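Local coordinates for possible transcriptional regulator, ArsR family protein (Rhodococcus sp. RHA1, PDB 3F6V), which probably acts as a DNA-binding transcriptional regulator of the ArsR type, working as a dimer of winged helix-turn-helix subunits, at residues R61-L66 against N75-H80. Numbering follows the deposited sequence.
Sequences RRLVQL and NNLAAH
L66 and H80 meet in a CH-pi contact: methyl CD2 of L66 sits over one face of the imidazole, 3.7 Å from the ring centroid and only 11° off its normal. The second methyl, CD1, lies 3.8 Å from H80 CB, so both branches of the leucine press on the histidine. A chi2 of 91° turns the H80 ring about perpendicular to the plane of CA, CB and CG, presenting that face to L66. A weak bond from H80 ND1 to N76 O, 3.4 Å long, may help to hold the ring's rotation. L66 CD2 also lies against one face of the R62 guanidinium, offset toward its rim; the two flat groups meet the methyl from different directions. R62 NH1 donates to Q65 OE1 (3.1 Å). Deeper in, contacts are purely aliphatic: L77 CD2 packs on L66 CB at 3.8 Å, and L63 CD2 reaches L77 CB at 3.9 Å. Helix 85-97 closes this buried side, with I88 and H91 touching L63 and L92 touching L77, while F81 packs on L63 and L66. Helix 58-66 thus meets helix 74-78 through L77 and the following turn through H80; with helix 85-97 they form the ArsR-type winged-helix core, helices 74-78 and 85-97 being its helix-turn-helix.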
ATOM      1  N   ARG A  61      -1.301  -6.632   5.867  1.00 12.73           N
ATOM      2  CA  ARG A  61       0.132  -6.910   5.648  1.00 12.73           C
ATOM      3  C   ARG A  61       0.599  -8.024   6.542  1.00 12.82           C
ATOM      4  O   ARG A  61       1.332  -8.930   6.084  1.00 12.60           O
ATOM      5  CB  ARG A  61       1.030  -5.697   5.908  1.00 13.86           C
ATOM      6  CG  ARG A  61       0.751  -4.580   4.917  1.00 13.49           C
ATOM      7  CD  ARG A  61       1.861  -3.559   4.861  1.00 15.38           C
ATOM      8  NE  ARG A  61       2.325  -2.995   6.094  1.00 15.05           N
ATOM      9  CZ  ARG A  61       2.109  -1.728   6.504  1.00 14.64           C
ATOM     10  NH1 ARG A  61       1.265  -0.915   5.878  1.00 16.50           N
ATOM     11  NH2 ARG A  61       2.733  -1.279   7.559  1.00 16.96           N
ATOM     12  N   ARG A  62       0.199  -7.937   7.812  1.00 13.23           N
ATOM     13  CA  ARG A  62       0.667  -8.953   8.771  1.00 14.06           C
ATOM     14  C   ARG A  62       0.034 -10.312   8.450  1.00 13.82           C
ATOM     15  O   ARG A  62       0.706 -11.330   8.554  1.00 14.54           O
ATOM     16  CB  ARG A  62       0.322  -8.537  10.202  1.00 14.77           C
ATOM     17  CG  ARG A  62       0.840  -9.487  11.262  1.00 18.28           C
ATOM     18  CD  ARG A  62       2.354  -9.568  11.273  1.00 23.36           C
ATOM     19  NE  ARG A  62       2.843 -10.545  12.247  1.00 26.50           N
ATOM     20  CZ  ARG A  62       3.862 -11.371  12.017  1.00 29.51           C
ATOM     21  NH1 ARG A  62       4.513 -11.349  10.841  1.00 30.94           N
ATOM     22  NH2 ARG A  62       4.231 -12.219  12.966  1.00 32.69           N
ATOM     23  N   LEU A  63      -1.232 -10.324   8.026  1.00 13.21           N
ATOM     24  CA  LEU A  63      -1.864 -11.608   7.684  1.00 12.88           C
ATOM     25  C   LEU A  63      -1.119 -12.249   6.503  1.00 13.03           C
ATOM     26  O   LEU A  63      -0.869 -13.459   6.492  1.00 13.00           O
ATOM     27  CB  LEU A  63      -3.322 -11.426   7.307  1.00 13.38           C
ATOM     28  CG  LEU A  63      -4.281 -11.189   8.468  1.00 13.02           C
ATOM     29  CD1 LEU A  63      -5.620 -10.651   8.006  1.00 15.74           C
ATOM     30  CD2 LEU A  63      -4.492 -12.505   9.249  1.00 14.88           C
ATOM     31  N   VAL A  64      -0.739 -11.442   5.507  1.00 12.66           N
ATOM     32  CA  VAL A  64       0.023 -11.963   4.383  1.00 12.58           C
ATOM     33  C   VAL A  64       1.368 -12.545   4.866  1.00 13.28           C
ATOM     34  O   VAL A  64       1.758 -13.641   4.424  1.00 14.27           O
ATOM     35  CB  VAL A  64       0.184 -10.839   3.286  1.00 12.68           C
ATOM     36  CG1 VAL A  64       1.295 -11.173   2.319  1.00 13.03           C
ATOM     37  CG2 VAL A  64      -1.162 -10.650   2.559  1.00 15.25           C
ATOM     38  N   GLN A  65       2.079 -11.821   5.750  1.00 12.74           N
ATOM     39  CA  GLN A  65       3.331 -12.369   6.319  1.00 13.47           C
ATOM     40  C   GLN A  65       3.108 -13.673   7.055  1.00 14.68           C
ATOM     41  O   GLN A  65       3.864 -14.631   6.835  1.00 15.86           O
ATOM     42  CB  GLN A  65       3.937 -11.386   7.269  1.00 14.08           C
ATOM     43  CG  GLN A  65       4.484 -10.154   6.545  1.00 14.80           C
ATOM     44  CD  GLN A  65       5.157  -9.251   7.510  1.00 15.21           C
ATOM     45  OE1 GLN A  65       4.717  -9.149   8.679  1.00 20.18           O
ATOM     46  NE2 GLN A  65       6.234  -8.584   7.067  1.00 15.68           N
ATOM     47  N   LEU A  66       2.074 -13.724   7.882  1.00 14.44           N
ATOM     48  CA  LEU A  66       1.801 -14.944   8.627  1.00 14.68           C
ATOM     49  C   LEU A  66       1.570 -16.132   7.705  1.00 13.66           C
ATOM     50  O   LEU A  66       2.023 -17.263   7.981  1.00 16.14           O
ATOM     51  CB  LEU A  66       0.640 -14.740   9.583  1.00 15.20           C
ATOM     52  CG  LEU A  66       0.909 -13.841  10.764  1.00 16.35           C
ATOM     53  CD1 LEU A  66      -0.401 -13.423  11.423  1.00 19.01           C
ATOM     54  CD2 LEU A  66       1.864 -14.487  11.800  1.00 18.75           C
ATOM     55  N   ASN A  75      -9.041 -19.096  12.772  1.00 19.44           N
ATOM     56  CA  ASN A  75      -8.830 -18.951  14.215  1.00 19.17           C
ATOM     57  C   ASN A  75      -7.384 -18.873  14.603  1.00 18.66           C
ATOM     58  O   ASN A  75      -7.021 -18.122  15.496  1.00 20.06           O
ATOM     59  CB  ASN A  75      -9.472 -20.132  14.962  1.00 20.32           C
ATOM     60  CG  ASN A  75     -10.988 -20.065  14.915  1.00 23.79           C
ATOM     61  OD1 ASN A  75     -11.571 -19.111  14.368  1.00 27.09           O
ATOM     62  ND2 ASN A  75     -11.637 -21.080  15.456  1.00 28.27           N
ATOM     63  N   ASN A  76      -6.527 -19.638  13.935  1.00 17.93           N
ATOM     64  CA  ASN A  76      -5.114 -19.597  14.238  0.50 18.41           C
ATOM     65  C   ASN A  76      -4.462 -18.238  13.849  1.00 19.27           C
ATOM     66  O   ASN A  76      -3.617 -17.718  14.572  1.00 20.13           O
ATOM     67  CB  ASN A  76      -4.400 -20.863  13.700  0.50 18.12           C
ATOM     68  CG  ASN A  76      -4.759 -22.167  14.513  0.50 15.93           C
ATOM     69  OD1 ASN A  76      -5.038 -22.123  15.728  0.50 17.19           O
ATOM     70  ND2 ASN A  76      -4.722 -23.310  13.844  0.50 15.07           N
ATOM     71  N   LEU A  77      -4.878 -17.681  12.714  1.00 18.94           N
ATOM     72  CA  LEU A  77      -4.376 -16.379  12.281  1.00 19.32           C
ATOM     73  C   LEU A  77      -4.859 -15.301  13.219  1.00 20.05           C
ATOM     74  O   LEU A  77      -4.120 -14.385  13.620  1.00 20.95           O
ATOM     75  CB  LEU A  77      -4.897 -16.093  10.849  1.00 17.70           C
ATOM     76  CG  LEU A  77      -4.237 -16.910   9.722  1.00 18.89           C
ATOM     77  CD1 LEU A  77      -5.044 -16.858   8.440  1.00 18.49           C
ATOM     78  CD2 LEU A  77      -2.766 -16.522   9.482  1.00 17.48           C
ATOM     79  N   ALA A  78      -6.136 -15.407  13.573  1.00 19.97           N
ATOM     80  CA  ALA A  78      -6.768 -14.413  14.422  1.00 21.01           C
ATOM     81  C   ALA A  78      -6.128 -14.282  15.788  1.00 22.61           C
ATOM     82  O   ALA A  78      -6.213 -13.223  16.395  1.00 23.82           O
ATOM     83  CB  ALA A  78      -8.239 -14.650  14.496  1.00 21.31           C
ATOM     84  N   ALA A  79      -5.484 -15.356  16.259  1.00 23.95           N
ATOM     85  CA  ALA A  79      -4.795 -15.406  17.569  1.00 24.80           C
ATOM     86  C   ALA A  79      -3.537 -14.564  17.647  1.00 25.57           C
ATOM     87  O   ALA A  79      -2.993 -14.308  18.713  1.00 26.54           O
ATOM     88  CB  ALA A  79      -4.474 -16.853  17.930  1.00 25.35           C
ATOM     89  N   HIS A  80      -3.066 -14.096  16.503  1.00 26.18           N
ATOM     90  CA  HIS A  80      -1.943 -13.147  16.470  1.00 25.60           C
ATOM     91  C   HIS A  80      -2.304 -11.652  16.640  1.00 26.27           C
ATOM     92  O   HIS A  80      -1.420 -10.780  16.597  1.00 26.76           O
ATOM     93  CB  HIS A  80      -1.208 -13.302  15.141  1.00 26.43           C
ATOM     94  CG  HIS A  80      -0.379 -14.539  15.043  1.00 24.27           C
ATOM     95  ND1 HIS A  80      -0.872 -15.721  14.533  1.00 26.62           N
ATOM     96  CD2 HIS A  80       0.920 -14.774  15.352  1.00 26.12           C
ATOM     97  CE1 HIS A  80       0.083 -16.635  14.534  1.00 26.36           C
ATOM     98  NE2 HIS A  80       1.175 -16.091  15.039  1.00 27.69           N
TER